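Local coordinates for phenol hydroxylase component phN (Pseudomonas stutzeri, PDB 3U52), which probably hydroxylates phenol and related aromatic compounds at a carboxylate-bridged diiron centre, as the large subunit of a multicomponent bacterial monooxygenase, at residues Gln86-Asp90 and Ala91-Asn95; Val276-Met280 and Asp281-Pro285; Ile315-Pro318 and Lys319-Val323. All blocks are in the same frame, centred on the assembly; numbering follows the deposited sequence.

Contact 1. Residues Gln86-Asp90 and Ala91-Asn95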
ATOM      1  N   GLN A  86     -16.606  -3.448  -8.244  1.00 24.87           N
ATOM      2  CA  GLN A  86     -17.204  -3.310  -9.572  1.00 24.71           C
ATOM      3  C   GLN A  86     -16.408  -4.013 -10.660  1.00 24.17           C
ATOM      4  O   GLN A  86     -16.917  -4.238 -11.751  1.00 25.01           O
ATOM      5  CB  GLN A  86     -17.455  -1.840  -9.894  1.00 24.36           C
ATOM      6  CG  GLN A  86     -18.366  -1.130  -8.842  1.00 28.54           C
ATOM      7  CD  GLN A  86     -18.626   0.313  -9.206  1.00 33.73           C
ATOM      8  OE1 GLN A  86     -17.906   0.883 -10.043  1.00 38.89           O
ATOM      9  NE2 GLN A  86     -19.625   0.927  -8.574  1.00 33.97           N
ATOM     10  N   ASN A  87     -15.168  -4.390 -10.353  1.00 24.11           N
ATOM     11  CA  ASN A  87     -14.285  -5.017 -11.349  1.00 24.33           C
ATOM     12  C   ASN A  87     -14.182  -6.533 -11.286  1.00 23.38           C
ATOM     13  O   ASN A  87     -13.447  -7.122 -12.069  1.00 23.05           O
ATOM     14  CB  ASN A  87     -12.885  -4.412 -11.280  1.00 24.52           C
ATOM     15  CG  ASN A  87     -12.895  -2.908 -11.530  1.00 27.91           C
ATOM     16  OD1 ASN A  87     -12.130  -2.151 -10.921  1.00 34.09           O
ATOM     17  ND2 ASN A  87     -13.765  -2.476 -12.426  1.00 27.85           N
ATOM     18  N   ILE A  88     -14.953  -7.171 -10.414  1.00 23.18           N
ATOM     19  CA  ILE A  88     -15.008  -8.626 -10.424  1.00 22.33           C
ATOM     20  C   ILE A  88     -15.683  -9.123 -11.707  1.00 23.12           C
ATOM     21  O   ILE A  88     -16.365  -8.356 -12.397  1.00 22.40           O
ATOM     22  CB  ILE A  88     -15.686  -9.239  -9.144  1.00 23.67           C
ATOM     23  CG1 ILE A  88     -17.127  -8.741  -8.958  1.00 21.67           C
ATOM     24  CG2 ILE A  88     -14.801  -9.021  -7.865  1.00 22.29           C
ATOM     25  CD1 ILE A  88     -17.869  -9.410  -7.780  1.00 20.36           C
ATOM     26  N   SER A  89     -15.462 -10.385 -12.050  1.00 23.73           N
ATOM     27  CA  SER A  89     -15.986 -10.974 -13.297  1.00 24.81           C
ATOM     28  C   SER A  89     -17.542 -10.900 -13.375  1.00 25.50           C
ATOM     29  O   SER A  89     -18.099 -10.542 -14.431  1.00 25.54           O
ATOM     30  CB  SER A  89     -15.498 -12.413 -13.435  1.00 24.29           C
ATOM     31  OG  SER A  89     -15.805 -13.128 -12.237  1.00 24.50           O
ATOM     32  N   ASP A  90     -18.209 -11.206 -12.257  1.00 24.83           N
ATOM     33  CA  ASP A  90     -19.695 -11.286 -12.158  1.00 25.06           C
ATOM     34  C   ASP A  90     -20.057 -11.426 -10.697  1.00 23.75           C
ATOM     35  O   ASP A  90     -19.293 -12.014  -9.923  1.00 24.09           O
ATOM     36  CB  ASP A  90     -20.218 -12.538 -12.888  1.00 27.13           C
ATOM     37  CG  ASP A  90     -21.752 -12.593 -12.924  1.00 31.40           C
ATOM     38  OD1 ASP A  90     -22.355 -13.325 -12.130  1.00 33.87           O
ATOM     39  OD2 ASP A  90     -22.350 -11.819 -13.696  1.00 36.60           O
ATOM     40  N   ALA A  91     -21.217 -10.905 -10.304  1.00 23.03           N
ATOM     41  CA  ALA A  91     -21.640 -10.949  -8.912  1.00 21.97           C
ATOM     42  C   ALA A  91     -21.836 -12.400  -8.399  1.00 21.54           C
ATOM     43  O   ALA A  91     -21.799 -12.601  -7.179  1.00 22.23           O
ATOM     44  CB  ALA A  91     -22.881 -10.149  -8.694  1.00 21.49           C
ATOM     45  N   ARG A  92     -22.002 -13.388  -9.302  1.00 20.97           N
ATOM     46  CA  ARG A  92     -22.081 -14.801  -8.878  1.00 21.43           C
ATOM     47  C   ARG A  92     -20.847 -15.133  -8.044  1.00 19.84           C
ATOM     48  O   ARG A  92     -20.904 -15.951  -7.120  1.00 21.21           O
ATOM     49  CB  ARG A  92     -22.158 -15.800 -10.054  1.00 20.64           C
ATOM     50  CG  ARG A  92     -23.512 -15.788 -10.802  1.00 25.94           C
ATOM     51  CD  ARG A  92     -23.548 -16.805 -11.984  1.00 28.09           C
ATOM     52  NE  ARG A  92     -22.409 -16.601 -12.890  1.00 36.05           N
ATOM     53  CZ  ARG A  92     -22.006 -17.436 -13.861  1.00 41.55           C
ATOM     54  NH1 ARG A  92     -22.638 -18.597 -14.071  1.00 44.46           N
ATOM     55  NH2 ARG A  92     -20.942 -17.124 -14.625  1.00 40.39           N
ATOM     56  N   TYR A  93     -19.716 -14.513  -8.396  1.00 20.60           N
ATOM     57  CA  TYR A  93     -18.426 -14.791  -7.735  1.00 19.55           C
ATOM     58  C   TYR A  93     -18.503 -14.509  -6.246  1.00 19.43           C
ATOM     59  O   TYR A  93     -17.825 -15.176  -5.466  1.00 20.32           O
ATOM     60  CB  TYR A  93     -17.284 -13.944  -8.372  1.00 19.55           C
ATOM     61  CG  TYR A  93     -16.005 -13.927  -7.526  1.00 20.31           C
ATOM     62  CD1 TYR A  93     -15.052 -14.975  -7.608  1.00 21.21           C
ATOM     63  CD2 TYR A  93     -15.764 -12.907  -6.610  1.00 22.94           C
ATOM     64  CE1 TYR A  93     -13.893 -14.954  -6.828  1.00 19.74           C
ATOM     65  CE2 TYR A  93     -14.623 -12.881  -5.827  1.00 19.59           C
ATOM     66  CZ  TYR A  93     -13.692 -13.877  -5.941  1.00 23.66           C
ATOM     67  OH  TYR A  93     -12.592 -13.799  -5.105  1.00 23.85           O
ATOM     68  N   VAL A  94     -19.296 -13.518  -5.826  1.00 19.12           N
ATOM     69  CA  VAL A  94     -19.302 -13.111  -4.424  1.00 19.13           C
ATOM     70  C   VAL A  94     -19.831 -14.275  -3.514  1.00 20.06           C
ATOM     71  O   VAL A  94     -19.485 -14.343  -2.329  1.00 17.89           O
ATOM     72  CB  VAL A  94     -20.061 -11.820  -4.219  1.00 20.53           C
ATOM     73  CG1 VAL A  94     -20.044 -11.353  -2.735  1.00 22.01           C
ATOM     74  CG2 VAL A  94     -19.479 -10.736  -5.151  1.00 21.25           C
ATOM     75  N   ASN A  95     -20.587 -15.198  -4.095  1.00 19.03           N
ATOM     76  CA  ASN A  95     -21.011 -16.392  -3.362  1.00 20.14           C
ATOM     77  C   ASN A  95     -19.889 -17.260  -2.798  1.00 19.75           C
ATOM     78  O   ASN A  95     -20.068 -17.858  -1.747  1.00 20.56           O
ATOM     79  CB  ASN A  95     -22.022 -17.163  -4.191  1.00 20.57           C
ATOM     80  CG  ASN A  95     -23.286 -16.318  -4.423  1.00 20.61           C
ATOM     81  OD1 ASN A  95     -24.070 -16.120  -3.511  1.00 19.91           O
ATOM     82  ND2 ASN A  95     -23.426 -15.760  -5.612  1.00 22.29           N
TER

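Contact 2. Residues Val276-Met280 and Asp281-Pro285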
ATOM      1  N   VAL A 276     -15.069 -26.906  -0.946  1.00 25.33           N
ATOM      2  CA  VAL A 276     -14.179 -26.232  -1.903  1.00 25.25           C
ATOM      3  C   VAL A 276     -14.315 -26.795  -3.331  1.00 24.01           C
ATOM      4  O   VAL A 276     -14.245 -26.026  -4.287  1.00 23.18           O
ATOM      5  CB  VAL A 276     -12.679 -26.272  -1.482  1.00 25.25           C
ATOM      6  CG1 VAL A 276     -11.842 -25.319  -2.348  1.00 27.21           C
ATOM      7  CG2 VAL A 276     -12.510 -25.868  -0.049  1.00 27.02           C
ATOM      8  N   SER A 277     -14.526 -28.112  -3.472  1.00 22.50           N
ATOM      9  CA  SER A 277     -14.740 -28.690  -4.784  1.00 22.84           C
ATOM     10  C   SER A 277     -15.887 -28.026  -5.512  1.00 21.42           C
ATOM     11  O   SER A 277     -15.795 -27.706  -6.696  1.00 20.06           O
ATOM     12  CB  SER A 277     -14.960 -30.216  -4.728  1.00 22.04           C
ATOM     13  OG  SER A 277     -16.258 -30.492  -4.294  1.00 29.58           O
ATOM     14  N   MET A 278     -16.981 -27.819  -4.789  1.00 22.15           N
ATOM     15  CA  MET A 278     -18.170 -27.149  -5.326  1.00 21.98           C
ATOM     16  C   MET A 278     -17.896 -25.657  -5.694  1.00 22.25           C
ATOM     17  O   MET A 278     -18.354 -25.147  -6.721  1.00 21.41           O
ATOM     18  CB  MET A 278     -19.280 -27.247  -4.268  1.00 23.45           C
ATOM     19  CG  MET A 278     -20.490 -26.515  -4.614  1.00 27.30           C
ATOM     20  SD  MET A 278     -21.673 -26.610  -3.252  1.00 31.90           S
ATOM     21  CE  MET A 278     -20.933 -25.348  -2.150  1.00 33.66           C
ATOM     22  N   MET A 279     -17.201 -24.952  -4.816  1.00 21.75           N
ATOM     23  CA  MET A 279     -16.796 -23.554  -5.055  1.00 22.57           C
ATOM     24  C   MET A 279     -16.033 -23.374  -6.353  1.00 22.82           C
ATOM     25  O   MET A 279     -16.374 -22.515  -7.204  1.00 21.39           O
ATOM     26  CB  MET A 279     -15.924 -23.107  -3.863  1.00 23.18           C
ATOM     27  CG  MET A 279     -15.551 -21.629  -3.774  1.00 24.71           C
ATOM     28  SD  MET A 279     -14.298 -21.074  -4.947  1.00 30.91           S
ATOM     29  CE  MET A 279     -12.692 -21.640  -4.526  1.00 14.03           C
ATOM     30  N   MET A 280     -14.956 -24.136  -6.498  1.00 22.14           N
ATOM     31  CA  MET A 280     -14.078 -23.916  -7.650  1.00 23.26           C
ATOM     32  C   MET A 280     -14.706 -24.400  -8.979  1.00 22.50           C
ATOM     33  O   MET A 280     -14.462 -23.779 -10.020  1.00 22.72           O
ATOM     34  CB  MET A 280     -12.674 -24.508  -7.448  1.00 23.68           C
ATOM     35  CG  MET A 280     -12.586 -26.024  -7.521  1.00 25.36           C
ATOM     36  SD  MET A 280     -10.970 -26.623  -6.959  1.00 28.94           S
ATOM     37  CE  MET A 280      -9.916 -26.254  -8.338  1.00 25.22           C
ATOM     38  N   ASP A 281     -15.502 -25.471  -8.956  1.00 19.91           N
ATOM     39  CA  ASP A 281     -16.098 -25.957 -10.206  1.00 20.06           C
ATOM     40  C   ASP A 281     -17.287 -25.106 -10.630  1.00 20.94           C
ATOM     41  O   ASP A 281     -17.485 -24.904 -11.850  1.00 20.57           O
ATOM     42  CB  ASP A 281     -16.545 -27.419 -10.104  1.00 19.90           C
ATOM     43  CG  ASP A 281     -15.386 -28.398 -10.246  1.00 20.03           C
ATOM     44  OD1 ASP A 281     -15.624 -29.604 -10.229  1.00 23.04           O
ATOM     45  OD2 ASP A 281     -14.227 -27.975 -10.423  1.00 19.72           O
ATOM     46  N   TYR A 282     -18.070 -24.603  -9.649  1.00 20.14           N
ATOM     47  CA  TYR A 282     -19.363 -23.921  -9.940  1.00 21.82           C
ATOM     48  C   TYR A 282     -19.467 -22.429  -9.593  1.00 22.71           C
ATOM     49  O   TYR A 282     -20.132 -21.665 -10.319  1.00 22.64           O
ATOM     50  CB  TYR A 282     -20.515 -24.639  -9.208  1.00 20.60           C
ATOM     51  CG  TYR A 282     -20.877 -25.962  -9.834  1.00 22.39           C
ATOM     52  CD1 TYR A 282     -20.194 -27.148  -9.491  1.00 18.64           C
ATOM     53  CD2 TYR A 282     -21.884 -26.031 -10.786  1.00 21.75           C
ATOM     54  CE1 TYR A 282     -20.490 -28.367 -10.097  1.00 16.69           C
ATOM     55  CE2 TYR A 282     -22.218 -27.251 -11.405  1.00 22.13           C
ATOM     56  CZ  TYR A 282     -21.534 -28.403 -11.050  1.00 22.55           C
ATOM     57  OH  TYR A 282     -21.894 -29.566 -11.683  1.00 21.79           O
ATOM     58  N   MET A 283     -18.880 -22.016  -8.468  1.00 22.66           N
ATOM     59  CA  MET A 283     -19.084 -20.651  -8.019  1.00 25.29           C
ATOM     60  C   MET A 283     -18.170 -19.612  -8.693  1.00 25.71           C
ATOM     61  O   MET A 283     -18.464 -18.413  -8.624  1.00 27.95           O
ATOM     62  CB  MET A 283     -19.017 -20.530  -6.505  1.00 24.79           C
ATOM     63  CG  MET A 283     -20.070 -21.357  -5.737  1.00 27.50           C
ATOM     64  SD  MET A 283     -19.852 -20.842  -4.035  1.00 31.80           S
ATOM     65  CE  MET A 283     -21.396 -21.193  -3.277  1.00 32.82           C
ATOM     66  N   LEU A 284     -17.089 -20.060  -9.325  1.00 25.35           N
ATOM     67  CA  LEU A 284     -16.183 -19.127 -10.014  1.00 24.80           C
ATOM     68  C   LEU A 284     -16.598 -18.931 -11.488  1.00 24.88           C
ATOM     69  O   LEU A 284     -16.623 -19.905 -12.239  1.00 25.05           O
ATOM     70  CB  LEU A 284     -14.724 -19.615  -9.928  1.00 23.66           C
ATOM     71  CG  LEU A 284     -14.122 -19.894  -8.539  1.00 23.77           C
ATOM     72  CD1 LEU A 284     -12.743 -20.532  -8.677  1.00 22.98           C
ATOM     73  CD2 LEU A 284     -14.059 -18.612  -7.685  1.00 20.99           C
ATOM     74  N   PRO A 285     -16.977 -17.685 -11.881  1.00 25.22           N
ATOM     75  CA  PRO A 285     -17.289 -17.396 -13.287  1.00 24.34           C
ATOM     76  C   PRO A 285     -16.148 -17.761 -14.250  1.00 24.24           C
ATOM     77  O   PRO A 285     -16.402 -18.465 -15.252  1.00 23.12           O
ATOM     78  CB  PRO A 285     -17.582 -15.879 -13.282  1.00 23.76           C
ATOM     79  CG  PRO A 285     -18.155 -15.633 -11.908  1.00 23.87           C
ATOM     80  CD  PRO A 285     -17.293 -16.518 -11.004  1.00 24.13           C
TER

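Contact 3. Residues Ile315-Pro318 and Lys319-Val323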
ATOM      1  N   ILE A 315       4.757 -46.015   8.278  1.00 25.10           N
ATOM      2  CA  ILE A 315       3.441 -45.367   8.034  1.00 24.93           C
ATOM      3  C   ILE A 315       2.902 -45.776   6.643  1.00 25.00           C
ATOM      4  O   ILE A 315       3.663 -45.857   5.695  1.00 26.58           O
ATOM      5  CB  ILE A 315       3.555 -43.799   8.161  1.00 24.38           C
ATOM      6  CG1 ILE A 315       3.769 -43.370   9.617  1.00 25.46           C
ATOM      7  CG2 ILE A 315       2.388 -43.038   7.466  1.00 24.15           C
ATOM      8  CD1 ILE A 315       2.614 -43.657  10.574  1.00 22.48           C
ATOM      9  N   ARG A 316       1.626 -46.104   6.520  1.00 25.07           N
ATOM     10  CA  ARG A 316       1.050 -46.381   5.177  1.00 25.29           C
ATOM     11  C   ARG A 316       0.132 -45.207   4.778  1.00 25.04           C
ATOM     12  O   ARG A 316      -0.222 -44.390   5.627  1.00 24.53           O
ATOM     13  CB  ARG A 316       0.273 -47.702   5.157  1.00 25.77           C
ATOM     14  CG  ARG A 316      -0.785 -47.760   6.253  1.00 26.95           C
ATOM     15  CD  ARG A 316      -1.951 -48.697   6.021  1.00 28.21           C
ATOM     16  NE  ARG A 316      -2.832 -48.690   7.191  1.00 27.23           N
ATOM     17  CZ  ARG A 316      -3.741 -47.742   7.440  1.00 28.41           C
ATOM     18  NH1 ARG A 316      -3.908 -46.733   6.588  1.00 24.02           N
ATOM     19  NH2 ARG A 316      -4.485 -47.795   8.534  1.00 26.01           N
ATOM     20  N   PRO A 317      -0.233 -45.111   3.476  1.00 25.53           N
ATOM     21  CA  PRO A 317      -1.132 -44.007   3.077  1.00 24.66           C
ATOM     22  C   PRO A 317      -2.482 -44.113   3.799  1.00 23.49           C
ATOM     23  O   PRO A 317      -2.885 -45.233   4.273  1.00 23.56           O
ATOM     24  CB  PRO A 317      -1.273 -44.174   1.545  1.00 24.16           C
ATOM     25  CG  PRO A 317      -0.225 -45.181   1.134  1.00 25.64           C
ATOM     26  CD  PRO A 317       0.167 -45.985   2.334  1.00 24.83           C
ATOM     27  N   PRO A 318      -3.224 -42.984   3.900  1.00 22.80           N
ATOM     28  CA  PRO A 318      -4.506 -43.053   4.638  1.00 22.17           C
ATOM     29  C   PRO A 318      -5.519 -44.078   4.101  1.00 22.24           C
ATOM     30  O   PRO A 318      -5.651 -44.293   2.884  1.00 22.37           O
ATOM     31  CB  PRO A 318      -5.088 -41.615   4.516  1.00 22.17           C
ATOM     32  CG  PRO A 318      -3.943 -40.785   4.105  1.00 22.35           C
ATOM     33  CD  PRO A 318      -2.962 -41.625   3.365  1.00 22.82           C
ATOM     34  N   LYS A 319      -6.214 -44.708   5.033  1.00 22.55           N
ATOM     35  CA  LYS A 319      -7.312 -45.641   4.725  1.00 23.99           C
ATOM     36  C   LYS A 319      -8.399 -44.927   3.899  1.00 23.05           C
ATOM     37  O   LYS A 319      -8.723 -43.759   4.158  1.00 22.82           O
ATOM     38  CB  LYS A 319      -7.848 -46.130   6.083  1.00 24.00           C
ATOM     39  CG  LYS A 319      -8.812 -47.256   6.070  1.00 28.72           C
ATOM     40  CD  LYS A 319      -8.967 -47.803   7.479  1.00 30.89           C
ATOM     41  CE  LYS A 319      -9.552 -46.756   8.392  1.00 33.92           C
ATOM     42  NZ  LYS A 319     -10.006 -47.335   9.683  1.00 33.84           N
ATOM     43  N   TYR A 320      -8.955 -45.620   2.897  1.00 21.86           N
ATOM     44  CA  TYR A 320      -9.943 -45.047   1.962  1.00 22.25           C
ATOM     45  C   TYR A 320      -9.420 -43.922   1.053  1.00 21.43           C
ATOM     46  O   TYR A 320     -10.233 -43.269   0.432  1.00 22.33           O
ATOM     47  CB  TYR A 320     -11.283 -44.584   2.629  1.00 21.18           C
ATOM     48  CG  TYR A 320     -11.858 -45.625   3.560  1.00 21.89           C
ATOM     49  CD1 TYR A 320     -11.920 -45.403   4.931  1.00 19.12           C
ATOM     50  CD2 TYR A 320     -12.279 -46.856   3.073  1.00 22.90           C
ATOM     51  CE1 TYR A 320     -12.379 -46.398   5.788  1.00 19.65           C
ATOM     52  CE2 TYR A 320     -12.761 -47.831   3.914  1.00 21.32           C
ATOM     53  CZ  TYR A 320     -12.802 -47.610   5.254  1.00 21.48           C
ATOM     54  OH  TYR A 320     -13.300 -48.617   6.066  1.00 23.47           O
ATOM     55  N   GLN A 321      -8.110 -43.707   0.927  1.00 21.04           N
ATOM     56  CA  GLN A 321      -7.689 -42.651   0.003  1.00 21.00           C
ATOM     57  C   GLN A 321      -8.155 -43.010  -1.415  1.00 21.46           C
ATOM     58  O   GLN A 321      -8.479 -42.115  -2.164  1.00 20.38           O
ATOM     59  CB  GLN A 321      -6.177 -42.346   0.054  1.00 22.11           C
ATOM     60  CG  GLN A 321      -5.326 -43.386  -0.618  1.00 23.51           C
ATOM     61  CD  GLN A 321      -3.901 -42.951  -0.871  1.00 29.99           C
ATOM     62  OE1 GLN A 321      -3.474 -41.847  -0.519  1.00 29.44           O
ATOM     63  NE2 GLN A 321      -3.141 -43.840  -1.482  1.00 30.76           N
ATOM     64  N   ASP A 322      -8.242 -44.314  -1.752  1.00 22.41           N
ATOM     65  CA  ASP A 322      -8.810 -44.758  -3.058  1.00 24.47           C
ATOM     66  C   ASP A 322     -10.244 -44.329  -3.337  1.00 22.81           C
ATOM     67  O   ASP A 322     -10.613 -44.053  -4.480  1.00 22.01           O
ATOM     68  CB  ASP A 322      -8.733 -46.286  -3.259  1.00 26.16           C
ATOM     69  CG  ASP A 322      -9.357 -47.122  -2.069  1.00 34.69           C
ATOM     70  OD1 ASP A 322      -8.900 -47.040  -0.849  1.00 41.11           O
ATOM     71  OD2 ASP A 322     -10.276 -47.941  -2.386  1.00 42.34           O
ATOM     72  N   VAL A 323     -11.060 -44.337  -2.287  1.00 22.20           N
ATOM     73  CA  VAL A 323     -12.445 -43.914  -2.381  1.00 19.69           C
ATOM     74  C   VAL A 323     -12.445 -42.412  -2.708  1.00 19.22           C
ATOM     75  O   VAL A 323     -13.247 -41.961  -3.517  1.00 18.51           O
ATOM     76  CB  VAL A 323     -13.214 -44.226  -1.060  1.00 20.75           C
ATOM     77  CG1 VAL A 323     -14.586 -43.679  -1.115  1.00 19.69           C
ATOM     78  CG2 VAL A 323     -13.274 -45.742  -0.773  1.00 18.69           C
TER

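Contact 1. Residues Gln86-Asp90 and Ala91-Asn95
Ala91 touches the end of Ile88, whose CD1 lies against Ala91 CA in the turn that leads into helix 94-103. Trp495 of helix 490-498 packs on Ile88, Asp90 and Ala91. Arg92 comes next and meets Asp90 twice. Its backbone N donates to Asp90 OD1 at 2.9 Å, with an N-H...O angle of 161°. This proton arrives from above the carboxylate plane, 43° out of it. CG of Asp90 stands opposite its own backbone N (chi1 -175°), which carries OD1 to the amide of Arg92. The second link is a salt bridge, long and weak, from Arg92 NE to Asp90 OD1 at 3.4 Å. The two charged planes stand nearly perpendicular. The stronger charged partner of Arg92 is Glu357, which meets NH1. Tyr93 N donates to Asp90 O at 3.0 Å and closes the turn through the backbone. The Tyr93 side chain crosses Ile88 at about a right angle, with CD2 near Ile88 CG2 at 4.2 Å, and its OH bonds to Asp219. Val94 is the tight spot, because its CG2 sits only 3.4 Å from Ile88 CD1. Asn95 ND2 turns back to Arg92 O at 2.9 Å, and that oxygen also accepts from Asn95 N. With an alanine at Asp90, the Arg92 amide would probably lose its side-chain acceptor, and the weak ion pair to NE would go with it. One carboxylate oxygen thus receives the Arg92 amide proton and also lies beside a positive charge, which is likely to keep Asp90 ionised.

Contact 2. Residues Val276-Met280 and Asp281-Pro285
Met279 O receives two amide protons at the end of helix 254-283. Met283 N gives the shorter bond, at 2.9 Å, and approaches from above the carbonyl plane. Leu284 N adds a weak one at 3.3 Å, part of a wider pi-type turn. Just before it the bonding is regular, with Tyr282 N on Met278 O at 3.0 Å and Asp281 N on Ser277 O at 3.2 Å. The side chains then close over this end. Met279 bends at chi2 (-74°) and again at chi3, which carries SD to within 3.7 Å of Leu284 CD2. The other branch, Leu284 CD1, lies 3.8 Å from Met280 CA. Met278 and Met283 approach through their methyl groups, CE to CE at 4.3 Å. Trp336 of helix 331-342 touches both and also stacks on the Tyr282 ring. Pro209 of helix 187-216 packs on Met279 and Met280. The polar ends reach neighbouring helices: Asp281 OD1 bonds to Ser332, OD2 to Trp291 N, and Tyr282 OH to Tyr377 and His333. The methionine side chains pack against the surrounding helices, while the buried carboxylate and phenol are satisfied by polar groups of those helices.

Contact 3. Residues Ile315-Pro318 and Lys319-Val323
Pro317 CB rests against the amide of Gln321, 3.6 Å from NE2. The amide oxygen turns toward the next proline, with Gln321 OE1 3.9 Å from Pro318 CD. Gln321 crosses both proline rings at a slant. Its CG sits between its own backbone N and carbonyl carbon (chi1 75°), and the chain runs straight on from there, which carries the amide back over the prolines. The backbone closes beneath it: Gln321 N donates to Pro318 O at 3.2 Å. That bond closes a type II beta turn from Pro318 to Gln321 and leads directly into helix 321-327, with Tyr320 at the N-cap position. On the other flank, Arg316 NH1 donates to Pro317 O at 2.9 Å, with the oxygen close to the guanidinium plane. The edge of this group also passes near Lys319 N, but both are donors and no bond forms. Lys319 CG lies 3.7 Å above one face of the Tyr320 ring, offset toward its rim.

A second shell holds these groups. Asp263 of helix 254-283 takes a salt bridge from Arg316 NH2 through OD1 and a hydrogen bond from Lys319 N through OD2, so one carboxylate holds both residues. Asp438 of helix 434-442 meets both Lys319 NZ and Tyr320 OH. Tyr299 of helix 291-310 bonds to Gln321 OE1, which probably fixes the rotation of that amide, and also packs on Pro318. The prolines restrict the backbone, while the two aspartates probably offset the positive charges of Arg316 and Lys319 and tie this surface turn to helices 254-283 and 434-442.

Overall arrangement
The three contacts follow one another along the chain. Contact 1 leads into helix 94-103, contact 2 ends helix 254-283, and contact 3 opens helix 321-327. Contacts 1 and 2 are neighbours, with centres 13 Å apart. They touch directly: Ser89 and Tyr93 pack on Pro285, Tyr93 reaches Leu284, and Asn95 O lies by Met283 SD. Contact 3 stands apart, its centre about 26 Å from that of contact 2 and 38 Å from that of contact 1, on the opposite side of the chain's centre from contact 1. Helix 254-283 links contacts 2 and 3, since it ends in contact 2 and carries Asp263, a partner of contact 3. In this largely helical subunit, the touching pair joins the start of one helix to the end of another.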